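Local structure of N-acetylgalactosaminyltransferase 7 (Homo sapiens, 6IWR) at residues A119-S124 against G159-M164; N145-S150 against P257-R262; D241-V246 against I381-G386; N471-E476 against W548-N553; L510-I513 against L519-Y522. The protein is a glycosyltransferase that pairs a manganese-holding GT-A type domain with a ricin-type beta-trefoil lectin domain. All blocks are in the same frame, centred on the assembly; numbering follows the deposited sequence.

Contact 1: A119-S124 against G159-M164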
# COMPACT_ATOMS: atom_id res chain seq x y z
N ALA A 119 14.34 -15.48 -11.64
CA ALA A 119 13.56 -16.67 -11.95
C ALA A 119 13.35 -16.82 -13.46
O ALA A 119 13.71 -17.85 -14.04
CB ALA A 119 12.23 -16.64 -11.22
N SER A 120 12.81 -15.78 -14.12
CA SER A 120 12.58 -15.89 -15.56
C SER A 120 13.85 -16.29 -16.31
O SER A 120 13.79 -17.08 -17.26
CB SER A 120 12.05 -14.58 -16.14
OG SER A 120 12.17 -14.64 -17.55
N ASP A 121 15.00 -15.74 -15.90
CA ASP A 121 16.23 -16.00 -16.62
C ASP A 121 16.67 -17.46 -16.55
O ASP A 121 17.48 -17.88 -17.38
CB ASP A 121 17.36 -15.10 -16.12
CG ASP A 121 17.26 -13.69 -16.65
OD1 ASP A 121 16.29 -13.40 -17.40
OD2 ASP A 121 18.16 -12.87 -16.34
N MET A 122 16.19 -18.26 -15.59
CA MET A 122 16.58 -19.67 -15.56
C MET A 122 15.56 -20.60 -16.19
O MET A 122 15.84 -21.81 -16.30
CB MET A 122 16.89 -20.13 -14.13
CG MET A 122 16.31 -19.33 -13.01
SD MET A 122 16.91 -20.00 -11.44
CE MET A 122 18.28 -18.91 -11.07
N ILE A 123 14.40 -20.08 -16.62
CA ILE A 123 13.40 -20.84 -17.35
C ILE A 123 13.73 -20.72 -18.84
O ILE A 123 14.09 -19.65 -19.32
CB ILE A 123 11.98 -20.32 -17.03
CG1 ILE A 123 11.77 -20.29 -15.50
CG2 ILE A 123 10.91 -21.14 -17.77
CD1 ILE A 123 10.41 -19.74 -15.03
N SER A 124 13.65 -21.84 -19.55
CA SER A 124 13.96 -21.82 -20.98
C SER A 124 13.07 -20.83 -21.74
O SER A 124 11.91 -20.63 -21.40
CB SER A 124 13.79 -23.23 -21.59
OG SER A 124 13.88 -23.19 -23.00
N GLY A 159 12.41 -6.87 -20.00
CA GLY A 159 13.50 -7.78 -19.72
C GLY A 159 13.75 -8.72 -20.89
O GLY A 159 12.82 -9.18 -21.56
N TRP A 160 15.02 -9.03 -21.13
CA TRP A 160 15.39 -9.80 -22.31
C TRP A 160 14.65 -11.14 -22.36
O TRP A 160 14.10 -11.53 -23.40
CB TRP A 160 16.89 -10.02 -22.32
CG TRP A 160 17.35 -10.97 -23.35
CD1 TRP A 160 17.43 -12.32 -23.23
CD2 TRP A 160 17.78 -10.65 -24.68
NE1 TRP A 160 17.90 -12.86 -24.41
CE2 TRP A 160 18.11 -11.85 -25.31
CE3 TRP A 160 17.91 -9.45 -25.39
CZ2 TRP A 160 18.56 -11.89 -26.63
CZ3 TRP A 160 18.37 -9.50 -26.69
CH2 TRP A 160 18.69 -10.71 -27.30
N SER A 161 14.65 -11.88 -21.27
CA SER A 161 14.13 -13.23 -21.34
C SER A 161 12.61 -13.26 -21.39
O SER A 161 12.04 -14.15 -22.03
CB SER A 161 14.67 -14.06 -20.17
OG SER A 161 14.08 -13.70 -18.94
N THR A 162 11.94 -12.31 -20.75
CA THR A 162 10.50 -12.24 -20.94
C THR A 162 10.15 -11.85 -22.38
O THR A 162 9.21 -12.39 -22.96
CB THR A 162 9.87 -11.27 -19.93
OG1 THR A 162 10.63 -10.06 -19.88
CG2 THR A 162 9.84 -11.91 -18.56
N LEU A 163 10.89 -10.92 -22.98
CA LEU A 163 10.60 -10.50 -24.34
C LEU A 163 10.84 -11.65 -25.32
O LEU A 163 10.00 -11.92 -26.19
CB LEU A 163 11.47 -9.30 -24.73
CG LEU A 163 11.38 -8.85 -26.19
CD1 LEU A 163 9.92 -8.68 -26.58
CD2 LEU A 163 12.17 -7.56 -26.47
N MET A 164 11.97 -12.35 -25.17
CA MET A 164 12.30 -13.36 -26.16
C MET A 164 11.48 -14.63 -25.94
O MET A 164 11.27 -15.40 -26.90
CB MET A 164 13.80 -13.66 -26.13
CG MET A 164 14.70 -12.54 -26.69
SD MET A 164 14.13 -11.65 -28.17
CE MET A 164 13.83 -12.98 -29.29
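Helix 117-122 is tied to the start of helix 160-173, the helix that follows strand 149-155 in the GT-A domain, by a short hydrogen-bond relay of two serine hydroxyls, Ser120 and Ser161, and the Asp121 carboxylate. Ser161 stands in the first turn of its helix, two residues after the N-cap Gly159, and reaches across with its hydroxyl. Its chi1 of 72° puts OG between the backbone N and the carbonyl carbon, from where it meets two consecutive residues of the opposing helix. Ser120 OG donates to Ser161 OG at 2.5 Å, and Ser161 OG in turn donates to Asp121 OD1 at 2.7 Å, arriving nearly in line with the C-O bond of that carboxylate oxygen. One small hydroxyl thus acts as acceptor and donor at once, a job for which serine is well suited where two helices come this close. Ser120 OG is itself bonded by Arg165 NH1, one turn further along helix 160-173, so the polar chain runs from Arg165 through both serines to Asp121. The Asp121 carboxylate is exposed and lies close to the N-terminal end of helix 160-173, where the helix dipole would probably steady its negative charge. At the flank of the relay the Thr162 methyl CG2 packs beside the hydroxyl, 3.7 Å from Ser120 OG.

Contact 2: N145-S150 against P257-R262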
# COMPACT_ATOMS: atom_id res chain seq x y z
N ASN A 145 -7.97 -22.71 -44.17
CA ASN A 145 -8.21 -21.72 -45.16
C ASN A 145 -8.06 -20.33 -44.52
O ASN A 145 -8.52 -19.34 -45.04
CB ASN A 145 -9.63 -21.97 -45.62
CG ASN A 145 -10.00 -21.19 -46.81
OD1 ASN A 145 -9.18 -20.89 -47.63
ND2 ASN A 145 -11.25 -20.87 -46.91
N LEU A 146 -7.41 -20.30 -43.37
CA LEU A 146 -7.29 -19.14 -42.51
C LEU A 146 -6.45 -18.02 -43.06
O LEU A 146 -5.60 -18.22 -43.90
CB LEU A 146 -6.69 -19.57 -41.19
CG LEU A 146 -7.34 -20.72 -40.45
CD1 LEU A 146 -6.30 -21.50 -39.66
CD2 LEU A 146 -8.42 -20.19 -39.54
N LEU A 147 -6.71 -16.82 -42.58
CA LEU A 147 -5.92 -15.65 -42.90
C LEU A 147 -4.54 -15.74 -42.28
O LEU A 147 -4.37 -16.33 -41.24
CB LEU A 147 -6.59 -14.40 -42.33
CG LEU A 147 -7.62 -13.54 -43.06
CD1 LEU A 147 -7.95 -14.01 -44.45
CD2 LEU A 147 -8.88 -13.39 -42.24
N THR A 148 -3.55 -15.15 -42.92
CA THR A 148 -2.23 -15.01 -42.32
C THR A 148 -2.22 -13.88 -41.28
O THR A 148 -3.15 -13.07 -41.21
CB THR A 148 -1.19 -14.74 -43.39
OG1 THR A 148 -1.48 -13.47 -44.00
CG2 THR A 148 -1.22 -15.83 -44.46
N SER A 149 -1.16 -13.79 -40.48
CA SER A 149 -1.12 -12.75 -39.46
C SER A 149 0.27 -12.15 -39.28
O SER A 149 1.29 -12.86 -39.34
CB SER A 149 -1.62 -13.27 -38.09
OG SER A 149 -2.98 -13.63 -38.15
N SER A 150 0.30 -10.85 -39.02
CA SER A 150 1.46 -10.21 -38.42
C SER A 150 1.20 -10.10 -36.92
O SER A 150 0.21 -9.48 -36.51
CB SER A 150 1.67 -8.82 -39.04
OG SER A 150 1.90 -8.90 -40.45
N PRO A 257 -12.84 -16.98 -36.69
CA PRO A 257 -13.99 -16.07 -36.84
C PRO A 257 -13.72 -14.91 -37.78
O PRO A 257 -14.58 -14.56 -38.59
CB PRO A 257 -14.30 -15.63 -35.40
CG PRO A 257 -13.29 -16.30 -34.53
CD PRO A 257 -12.46 -17.25 -35.30
N ILE A 258 -12.52 -14.32 -37.72
CA ILE A 258 -12.19 -13.21 -38.62
C ILE A 258 -12.18 -13.67 -40.07
O ILE A 258 -12.47 -12.89 -40.99
CB ILE A 258 -10.83 -12.58 -38.25
CG1 ILE A 258 -10.78 -12.31 -36.74
CG2 ILE A 258 -10.59 -11.31 -39.05
CD1 ILE A 258 -9.43 -11.92 -36.26
N SER A 259 -11.85 -14.93 -40.31
CA SER A 259 -11.83 -15.45 -41.67
C SER A 259 -13.24 -15.67 -42.23
O SER A 259 -13.43 -15.54 -43.44
CB SER A 259 -11.01 -16.75 -41.71
OG SER A 259 -9.75 -16.58 -41.07
N LYS A 260 -14.24 -16.01 -41.40
CA LYS A 260 -15.61 -16.00 -41.92
C LYS A 260 -16.03 -14.58 -42.25
O LYS A 260 -16.69 -14.34 -43.27
CB LYS A 260 -16.65 -16.63 -40.96
CG LYS A 260 -17.45 -17.82 -41.60
CD LYS A 260 -19.03 -17.99 -41.39
CE LYS A 260 -19.69 -19.10 -42.40
NZ LYS A 260 -19.85 -20.66 -42.13
N ASP A 261 -15.57 -13.62 -41.46
CA ASP A 261 -16.19 -12.30 -41.40
C ASP A 261 -15.15 -11.28 -40.96
O ASP A 261 -14.76 -11.26 -39.79
CB ASP A 261 -17.37 -12.34 -40.43
CG ASP A 261 -18.06 -11.00 -40.25
OD1 ASP A 261 -17.50 -9.94 -40.61
OD2 ASP A 261 -19.17 -11.01 -39.71
N ARG A 262 -14.73 -10.41 -41.88
CA ARG A 262 -13.62 -9.49 -41.64
C ARG A 262 -13.93 -8.41 -40.61
O ARG A 262 -12.99 -7.73 -40.17
CB ARG A 262 -13.21 -8.83 -42.94
CG ARG A 262 -14.37 -8.19 -43.68
CD ARG A 262 -13.90 -7.65 -45.00
NE ARG A 262 -12.74 -6.82 -44.75
CZ ARG A 262 -12.80 -5.51 -44.55
NH1 ARG A 262 -11.69 -4.82 -44.29
NH2 ARG A 262 -13.98 -4.90 -44.62
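Leu147 and Ser259 make the first shell of this buried contact. Leu147 lays its CD2 branch over the helix, 3.6 Å from Ser259 CA and 3.5 Å from Ser259 OG, and the same methyl reaches Ile258 CG2 at 4.2 Å. Its backbone adds a weak hydrogen bond, Leu147 N to Ser259 OG, long at 3.4 Å but fairly straight at 164°. On the other side of that peptide link Leu146 leans in more loosely, CD2 lying 4.1 Å from Ser259 OG.

What holds the serine hydroxyl is its own helix: with chi1 at -50° OG sits beside the backbone N and bonds to Val255 O, one turn back. A small hydroxyl suits the place, since it can pay its main bond to the helix and still face a passing N-H. Farther out, Leu147 O accepts a hydrogen bond from Tyr251 OH, while the Leu147 side chain packs on Val236 and Val255, and Ile258 rests on Thr266. The loop leading into strand 149-155 is thereby pressed onto the end of helix 251-260, a helix packed on the mostly parallel centre of a mixed sheet, as in the Rossmann-like alpha/beta core of GT-A enzymes.

Contact 3: D241-V246 against I381-G386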
# COMPACT_ATOMS: atom_id res chain seq x y z
N ASP A 241 1.18 -8.39 -25.68
CA ASP A 241 2.06 -7.76 -24.69
C ASP A 241 3.48 -8.32 -24.86
O ASP A 241 3.68 -9.41 -25.40
CB ASP A 241 1.56 -8.01 -23.23
CG ASP A 241 0.91 -6.75 -22.55
OD1 ASP A 241 0.24 -6.01 -23.31
OD2 ASP A 241 1.05 -6.51 -21.28
N ALA A 242 4.48 -7.59 -24.39
CA ALA A 242 5.83 -8.13 -24.50
C ALA A 242 6.16 -9.15 -23.40
O ALA A 242 7.32 -9.57 -23.28
CB ALA A 242 6.86 -7.00 -24.51
N HIS A 243 5.18 -9.57 -22.61
CA HIS A 243 5.38 -10.55 -21.54
C HIS A 243 4.22 -11.56 -21.59
O HIS A 243 3.42 -11.68 -20.66
CB HIS A 243 5.48 -9.85 -20.18
CG HIS A 243 4.68 -8.58 -20.08
ND1 HIS A 243 5.26 -7.33 -20.14
CD2 HIS A 243 3.34 -8.37 -19.97
CE1 HIS A 243 4.31 -6.41 -20.06
NE2 HIS A 243 3.14 -7.02 -19.96
N CYS A 244 4.15 -12.30 -22.70
CA CYS A 244 3.09 -13.27 -22.94
C CYS A 244 3.67 -14.63 -23.32
O CYS A 244 4.78 -14.74 -23.84
CB CYS A 244 2.15 -12.79 -24.05
SG CYS A 244 1.31 -11.29 -23.62
N GLU A 245 2.87 -15.68 -23.05
CA GLU A 245 3.17 -17.04 -23.50
C GLU A 245 1.90 -17.63 -24.07
O GLU A 245 0.93 -17.90 -23.35
CB GLU A 245 3.73 -17.92 -22.37
CG GLU A 245 5.14 -17.56 -21.99
CD GLU A 245 5.68 -18.41 -20.83
OE1 GLU A 245 5.83 -19.63 -21.00
OE2 GLU A 245 5.93 -17.85 -19.74
N VAL A 246 1.90 -17.83 -25.35
CA VAL A 246 0.72 -18.27 -26.08
C VAL A 246 0.49 -19.77 -25.85
O VAL A 246 1.44 -20.56 -25.85
CB VAL A 246 0.95 -17.94 -27.56
CG1 VAL A 246 1.44 -19.16 -28.30
CG2 VAL A 246 -0.27 -17.30 -28.17
N ILE A 381 2.09 -12.02 -18.04
CA ILE A 381 2.71 -11.90 -16.72
C ILE A 381 2.17 -10.66 -16.03
O ILE A 381 2.12 -9.57 -16.61
CB ILE A 381 4.23 -11.81 -16.81
CG1 ILE A 381 4.78 -12.80 -17.83
CG2 ILE A 381 4.81 -12.03 -15.43
CD1 ILE A 381 6.24 -12.63 -18.09
N TYR A 382 1.82 -10.80 -14.76
CA TYR A 382 1.25 -9.70 -14.01
C TYR A 382 2.28 -9.16 -13.04
O TYR A 382 2.91 -9.93 -12.30
CB TYR A 382 -0.03 -10.14 -13.31
CG TYR A 382 -1.22 -10.13 -14.28
CD1 TYR A 382 -1.78 -8.93 -14.70
CD2 TYR A 382 -1.76 -11.32 -14.79
CE1 TYR A 382 -2.86 -8.90 -15.59
CE2 TYR A 382 -2.84 -11.30 -15.68
CZ TYR A 382 -3.39 -10.08 -16.08
OH TYR A 382 -4.45 -10.03 -16.95
N ARG A 383 2.44 -7.83 -13.05
CA ARG A 383 3.49 -7.14 -12.30
C ARG A 383 3.39 -7.40 -10.80
O ARG A 383 2.33 -7.70 -10.26
CB ARG A 383 3.41 -5.63 -12.51
CG ARG A 383 4.71 -5.01 -12.91
CD ARG A 383 4.54 -4.51 -14.33
NE ARG A 383 5.75 -4.57 -15.14
CZ ARG A 383 5.74 -4.35 -16.46
NH1 ARG A 383 4.59 -4.09 -17.06
NH2 ARG A 383 6.85 -4.41 -17.18
N LEU A 384 4.53 -7.24 -10.14
CA LEU A 384 4.65 -7.40 -8.70
C LEU A 384 4.93 -6.05 -8.08
O LEU A 384 5.46 -5.15 -8.73
CB LEU A 384 5.79 -8.36 -8.36
CG LEU A 384 5.81 -9.67 -9.14
CD1 LEU A 384 7.00 -10.47 -8.66
CD2 LEU A 384 4.53 -10.44 -8.92
N GLU A 385 4.57 -5.90 -6.80
CA GLU A 385 4.91 -4.62 -6.20
C GLU A 385 6.42 -4.47 -6.15
O GLU A 385 7.17 -5.43 -6.31
CB GLU A 385 4.32 -4.48 -4.81
CG GLU A 385 3.34 -5.56 -4.43
CD GLU A 385 1.90 -5.11 -4.52
OE1 GLU A 385 1.06 -5.65 -3.76
OE2 GLU A 385 1.60 -4.22 -5.35
N GLY A 386 6.85 -3.24 -5.93
CA GLY A 386 8.27 -2.93 -5.86
C GLY A 386 8.86 -2.38 -7.14
O GLY A 386 10.05 -2.04 -7.15
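Ile381 meets His243 first through the backbone: Ile381 N donates to His243 O at 3.0 Å with an N-H...O angle of 168°, the antiparallel link that brings the end of strand 376-382 beside the residue just ahead of strand 244-246. With CG1 beside the backbone N, chi1 -42°, the long branch turns back toward the histidine, and Ile381 CD1 lies 3.6 Å from His243 CB. A branched aliphatic residue fits here because it packs carbon on His243 CB, at the root of the side chain, without offering a polar group to the imidazole; Phe115 completes this packing on both residues.

Tyr382 continues the strand with its side chain turned from this contact, its ring meeting His380 edge-to-face. Arg383 comes back into play: the chain bends at chi2 and chi3 and carries NH1 to 3.8 Å from His243 CE1, with the guanidinium and imidazole planes 80° apart. Its guanidinium also has a cation-pi partner in Trp387.

The histidine belongs to a metal site: its side chain is about 3 Å from the bound manganese, and Asp241, whose OD2 is hydrogen-bonded by His380 NE2, stands two residues before it. Asp241-Ala242-His243 thus matches the Asp-X-His metal motif of this transferase family, set in the GT-A fold.

Contact 4: N471-E476 against W548-N553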
# COMPACT_ATOMS: atom_id res chain seq x y z
N ASN A 471 -25.23 13.98 -9.37
CA ASN A 471 -24.62 14.63 -8.21
C ASN A 471 -25.45 15.83 -7.78
O ASN A 471 -26.01 16.54 -8.62
CB ASN A 471 -23.20 15.09 -8.53
CG ASN A 471 -22.23 13.94 -8.62
OD1 ASN A 471 -22.33 12.96 -7.87
ND2 ASN A 471 -21.29 14.04 -9.56
N VAL A 472 -25.54 16.05 -6.47
CA VAL A 472 -26.00 17.35 -5.99
C VAL A 472 -24.89 18.38 -6.10
O VAL A 472 -25.10 19.48 -6.63
CB VAL A 472 -26.52 17.26 -4.54
CG1 VAL A 472 -26.93 18.65 -4.06
CG2 VAL A 472 -27.69 16.31 -4.44
N ASP A 473 -23.70 18.04 -5.62
CA ASP A 473 -22.56 18.93 -5.62
C ASP A 473 -21.30 18.07 -5.55
O ASP A 473 -21.36 16.88 -5.22
CB ASP A 473 -22.66 19.92 -4.45
CG ASP A 473 -21.95 21.23 -4.71
OD1 ASP A 473 -20.99 21.25 -5.50
OD2 ASP A 473 -22.35 22.25 -4.10
N TRP A 474 -20.16 18.67 -5.90
CA TRP A 474 -18.89 17.95 -5.84
C TRP A 474 -17.78 18.96 -5.60
O TRP A 474 -17.93 20.15 -5.88
CB TRP A 474 -18.63 17.14 -7.12
CG TRP A 474 -18.50 18.00 -8.35
CD1 TRP A 474 -19.51 18.48 -9.13
CD2 TRP A 474 -17.29 18.51 -8.90
NE1 TRP A 474 -19.01 19.25 -10.15
CE2 TRP A 474 -17.64 19.29 -10.03
CE3 TRP A 474 -15.94 18.39 -8.55
CZ2 TRP A 474 -16.69 19.94 -10.81
CZ3 TRP A 474 -14.99 19.03 -9.34
CH2 TRP A 474 -15.37 19.79 -10.46
N GLY A 475 -16.66 18.46 -5.09
CA GLY A 475 -15.48 19.29 -4.93
C GLY A 475 -14.72 19.00 -3.65
O GLY A 475 -14.89 17.94 -3.04
N GLU A 476 -13.85 19.94 -3.27
CA GLU A 476 -13.30 19.94 -1.92
C GLU A 476 -14.42 20.18 -0.91
O GLU A 476 -15.43 20.83 -1.20
CB GLU A 476 -12.24 21.03 -1.78
CG GLU A 476 -12.82 22.45 -1.80
CD GLU A 476 -11.77 23.54 -1.66
OE1 GLU A 476 -12.17 24.72 -1.52
OE2 GLU A 476 -10.56 23.25 -1.68
N TRP A 548 -26.47 11.31 4.13
CA TRP A 548 -26.00 12.69 4.26
C TRP A 548 -26.91 13.61 3.47
O TRP A 548 -27.41 13.26 2.40
CB TRP A 548 -24.53 12.85 3.75
CG TRP A 548 -23.53 12.01 4.46
CD1 TRP A 548 -23.05 10.80 4.06
CD2 TRP A 548 -22.91 12.30 5.73
NE1 TRP A 548 -22.15 10.31 4.99
CE2 TRP A 548 -22.04 11.20 6.02
CE3 TRP A 548 -22.98 13.37 6.63
CZ2 TRP A 548 -21.26 11.14 7.19
CZ3 TRP A 548 -22.20 13.32 7.79
CH2 TRP A 548 -21.35 12.21 8.06
N GLN A 549 -27.14 14.80 4.00
CA GLN A 549 -27.73 15.85 3.20
C GLN A 549 -26.92 17.12 3.38
O GLN A 549 -26.49 17.44 4.49
CB GLN A 549 -29.20 16.07 3.56
CG GLN A 549 -29.48 16.94 4.73
CD GLN A 549 -30.94 17.33 4.77
OE1 GLN A 549 -31.60 17.38 3.73
NE2 GLN A 549 -31.46 17.61 5.96
N TYR A 550 -26.68 17.80 2.27
CA TYR A 550 -25.78 18.95 2.20
C TYR A 550 -26.59 20.17 1.84
O TYR A 550 -27.09 20.27 0.72
CB TYR A 550 -24.68 18.72 1.15
CG TYR A 550 -23.90 19.96 0.77
CD1 TYR A 550 -23.35 20.80 1.74
CD2 TYR A 550 -23.70 20.30 -0.57
CE1 TYR A 550 -22.63 21.95 1.40
CE2 TYR A 550 -22.98 21.44 -0.93
CZ TYR A 550 -22.45 22.26 0.06
OH TYR A 550 -21.74 23.39 -0.29
N PHE A 551 -26.70 21.12 2.78
CA PHE A 551 -27.34 22.41 2.51
C PHE A 551 -26.26 23.43 2.20
O PHE A 551 -25.47 23.80 3.08
CB PHE A 551 -28.20 22.84 3.70
CG PHE A 551 -29.43 21.99 3.92
CD1 PHE A 551 -30.12 21.45 2.84
CD2 PHE A 551 -29.88 21.70 5.20
CE1 PHE A 551 -31.25 20.67 3.03
CE2 PHE A 551 -31.00 20.92 5.40
CZ PHE A 551 -31.68 20.41 4.31
N LYS A 552 -26.21 23.90 0.95
CA LYS A 552 -25.10 24.77 0.55
C LYS A 552 -25.16 26.12 1.25
O LYS A 552 -24.17 26.58 1.82
CB LYS A 552 -25.06 24.93 -0.97
CG LYS A 552 -23.89 25.74 -1.46
CD LYS A 552 -23.84 25.82 -2.98
CE LYS A 552 -22.77 24.90 -3.54
NZ LYS A 552 -21.49 24.92 -2.80
N ASN A 553 -26.33 26.78 1.22
CA ASN A 553 -26.48 28.09 1.85
C ASN A 553 -26.25 28.04 3.36
O ASN A 553 -25.54 28.89 3.92
CB ASN A 553 -27.87 28.66 1.52
CG ASN A 553 -27.95 30.16 1.73
OD1 ASN A 553 -28.40 30.62 2.78
ND2 ASN A 553 -27.49 30.93 0.74
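Asp473 runs its side chain up to the ring of Tyr550 and on toward Lys552. Asp473 CB makes the first contact, 3.8 Å from Tyr550 CE2 and a little more from CD2, so the methylene packs against the CD2-CE2 edge of the ring. Asp473 CG, anti to the backbone N at chi1 -153°, continues along that edge at 3.9 Å from Tyr550 CE2. The carboxylate then divides its work. Asp473 OD1 turns back to its own strand and accepts from Trp474 N at 2.7 Å, an approach from the anti side and slightly out of the carboxylate plane, which helps to set the rotation of the group. OD2 faces the tyrosine at the ring edge, close to the ring plane, with the carboxylate and ring planes 51° apart. Beyond it lies Lys552 NZ, 3.1 Å from Asp473 OD2, a salt bridge that remains doubtful because the position of OD2 in the model is uncertain.

An aspartate is short enough to serve both its own backbone and a neighbouring strand. Lys552 suits the other end: bent at chi3 and chi4, it folds over so that NZ donates to Tyr550 OH at 3.0 Å, and it also bonds to Met591 O. Tyr550 is stacked in turn on Phe557.

Within the beta-trefoil, Val472 and Asp473 form a classic beta bulge opposite Ile513, where outer strand 471-474 runs beside strand 511-514. Tyr550 packs on that same Ile513 from strand 548-551, with which strand 556-559 pairs antiparallel as a hairpin.

Contact 5: L510-I513 against L519-Y522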
# COMPACT_ATOMS: atom_id res chain seq x y z
N LEU A 510 -11.15 15.48 -2.63
CA LEU A 510 -12.29 15.66 -3.53
C LEU A 510 -13.41 14.71 -3.14
O LEU A 510 -13.17 13.53 -2.88
CB LEU A 510 -11.88 15.40 -4.97
CG LEU A 510 -12.89 15.80 -6.02
CD1 LEU A 510 -12.53 17.20 -6.49
CD2 LEU A 510 -12.94 14.79 -7.18
N PHE A 511 -14.64 15.23 -3.09
CA PHE A 511 -15.80 14.40 -2.76
C PHE A 511 -16.97 14.79 -3.65
O PHE A 511 -16.96 15.83 -4.31
CB PHE A 511 -16.17 14.54 -1.28
CG PHE A 511 -15.08 14.09 -0.35
CD1 PHE A 511 -14.08 14.98 0.04
CD2 PHE A 511 -15.05 12.78 0.12
CE1 PHE A 511 -13.07 14.56 0.89
CE2 PHE A 511 -14.04 12.36 0.96
CZ PHE A 511 -13.06 13.25 1.36
N ARG A 512 -17.97 13.92 -3.70
CA ARG A 512 -19.22 14.27 -4.36
C ARG A 512 -20.36 13.76 -3.49
O ARG A 512 -20.23 12.73 -2.82
CB ARG A 512 -19.33 13.70 -5.80
CG ARG A 512 -19.03 12.23 -5.90
CD ARG A 512 -18.69 11.80 -7.30
NE ARG A 512 -19.52 10.67 -7.66
CZ ARG A 512 -19.20 9.40 -7.42
NH1 ARG A 512 -18.04 9.08 -6.82
NH2 ARG A 512 -20.05 8.44 -7.78
N ILE A 513 -21.46 14.50 -3.49
CA ILE A 513 -22.67 14.09 -2.80
C ILE A 513 -23.74 13.79 -3.84
O ILE A 513 -23.99 14.58 -4.75
CB ILE A 513 -23.16 15.14 -1.79
CG1 ILE A 513 -24.13 14.49 -0.82
CG2 ILE A 513 -23.88 16.24 -2.49
CD1 ILE A 513 -24.68 15.45 0.16
N LEU A 519 -22.25 10.35 0.25
CA LEU A 519 -21.04 11.16 0.22
C LEU A 519 -19.89 10.27 -0.23
O LEU A 519 -19.44 9.39 0.52
CB LEU A 519 -20.75 11.76 1.60
CG LEU A 519 -20.43 13.25 1.70
CD1 LEU A 519 -19.78 13.51 3.03
CD2 LEU A 519 -19.56 13.75 0.56
N MET A 520 -19.38 10.52 -1.42
CA MET A 520 -18.45 9.61 -2.06
C MET A 520 -17.11 10.18 -2.48
O MET A 520 -17.01 11.31 -2.91
CB MET A 520 -19.13 9.00 -3.26
CG MET A 520 -20.27 8.08 -2.89
SD MET A 520 -21.34 7.69 -4.27
CE MET A 520 -20.36 6.47 -5.08
N GLN A 521 -16.07 9.38 -2.33
CA GLN A 521 -14.78 9.60 -2.97
C GLN A 521 -14.51 8.34 -3.76
O GLN A 521 -14.56 7.26 -3.21
CB GLN A 521 -13.68 9.81 -1.93
CG GLN A 521 -12.29 9.97 -2.50
CD GLN A 521 -11.28 10.43 -1.48
OE1 GLN A 521 -10.64 9.63 -0.83
NE2 GLN A 521 -11.14 11.72 -1.34
N TYR A 522 -14.22 8.47 -5.04
CA TYR A 522 -13.98 7.28 -5.85
C TYR A 522 -15.20 6.35 -5.80
O TYR A 522 -16.29 6.74 -6.14
CB TYR A 522 -12.69 6.57 -5.47
CG TYR A 522 -11.48 7.44 -5.38
CD1 TYR A 522 -11.08 8.21 -6.45
CD2 TYR A 522 -10.73 7.49 -4.23
CE1 TYR A 522 -9.97 9.01 -6.36
CE2 TYR A 522 -9.63 8.29 -4.14
CZ TYR A 522 -9.25 9.05 -5.21
OH TYR A 522 -8.14 9.84 -5.11
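Arg512 and Gln521 owe their contacts to very different torsions. In Arg512 a chi1 of 51° sets CG between the backbone N and the carbonyl carbon, and a bend at chi3 swings the guanidinium across Met520; in Gln521 CG lies anti to the backbone N, chi1 177°, and the chain runs on extended toward Leu510. Between them lies the backbone pairing of the antiparallel hairpin of strands 511-514 and 519-521 in the beta-trefoil. Arg512 and Met520 are its hydrogen-bonded pair, with Arg512 N to Met520 O at 2.9 Å and Met520 N to Arg512 O at 2.8 Å.

On the face of this pair, Met520 CB lies over the guanidinium, 3.7 Å from Arg512 NH1, and Met520 CE reaches 3.4 Å from Arg512 NH2. The edge of the guanidinium serves the backbone: Arg512 NH1 donates in plane to Tyr522 O at 3.0 Å. On the face that carries Ile513 and Leu519, Leu519 CD2 reaches Phe511 CB at 3.9 Å. Gln521 brings NE2 over one face of the Phe511 ring near its rim, 3.6 Å above the ring plane, the amide and ring planes 19° apart.

Gln521 NE2 also bonds to Leu510 O at 3.1 Å and to Asn508 O. Long polar side chains thus extend the hairpin's bonding beyond its paired residues, binding main-chain carbonyls with N-H edges while their flat faces pack on carbon.

From the N terminus, contact 1 closes a loop from helix 117-122 to helix 160-173. Contact 2 opens inside that loop at 145-150 and ends beyond it at 257-262, so the two cross; contact 3 opens at 241-246, before contact 2 has closed, and crosses it in turn. Contacts 1 and 3 follow in series yet touch, Thr162 CG2 packing on Ile381 CD1, whereas contact 2 does not touch them, its centre about 27 Å from that of contact 3, though both reach the same mixed sheet. These three tie the GT-A part together. Contact 4 later closes a loop within the beta-trefoil, with hairpin contact 5 nested inside it, on the opposite side of the chain's centre.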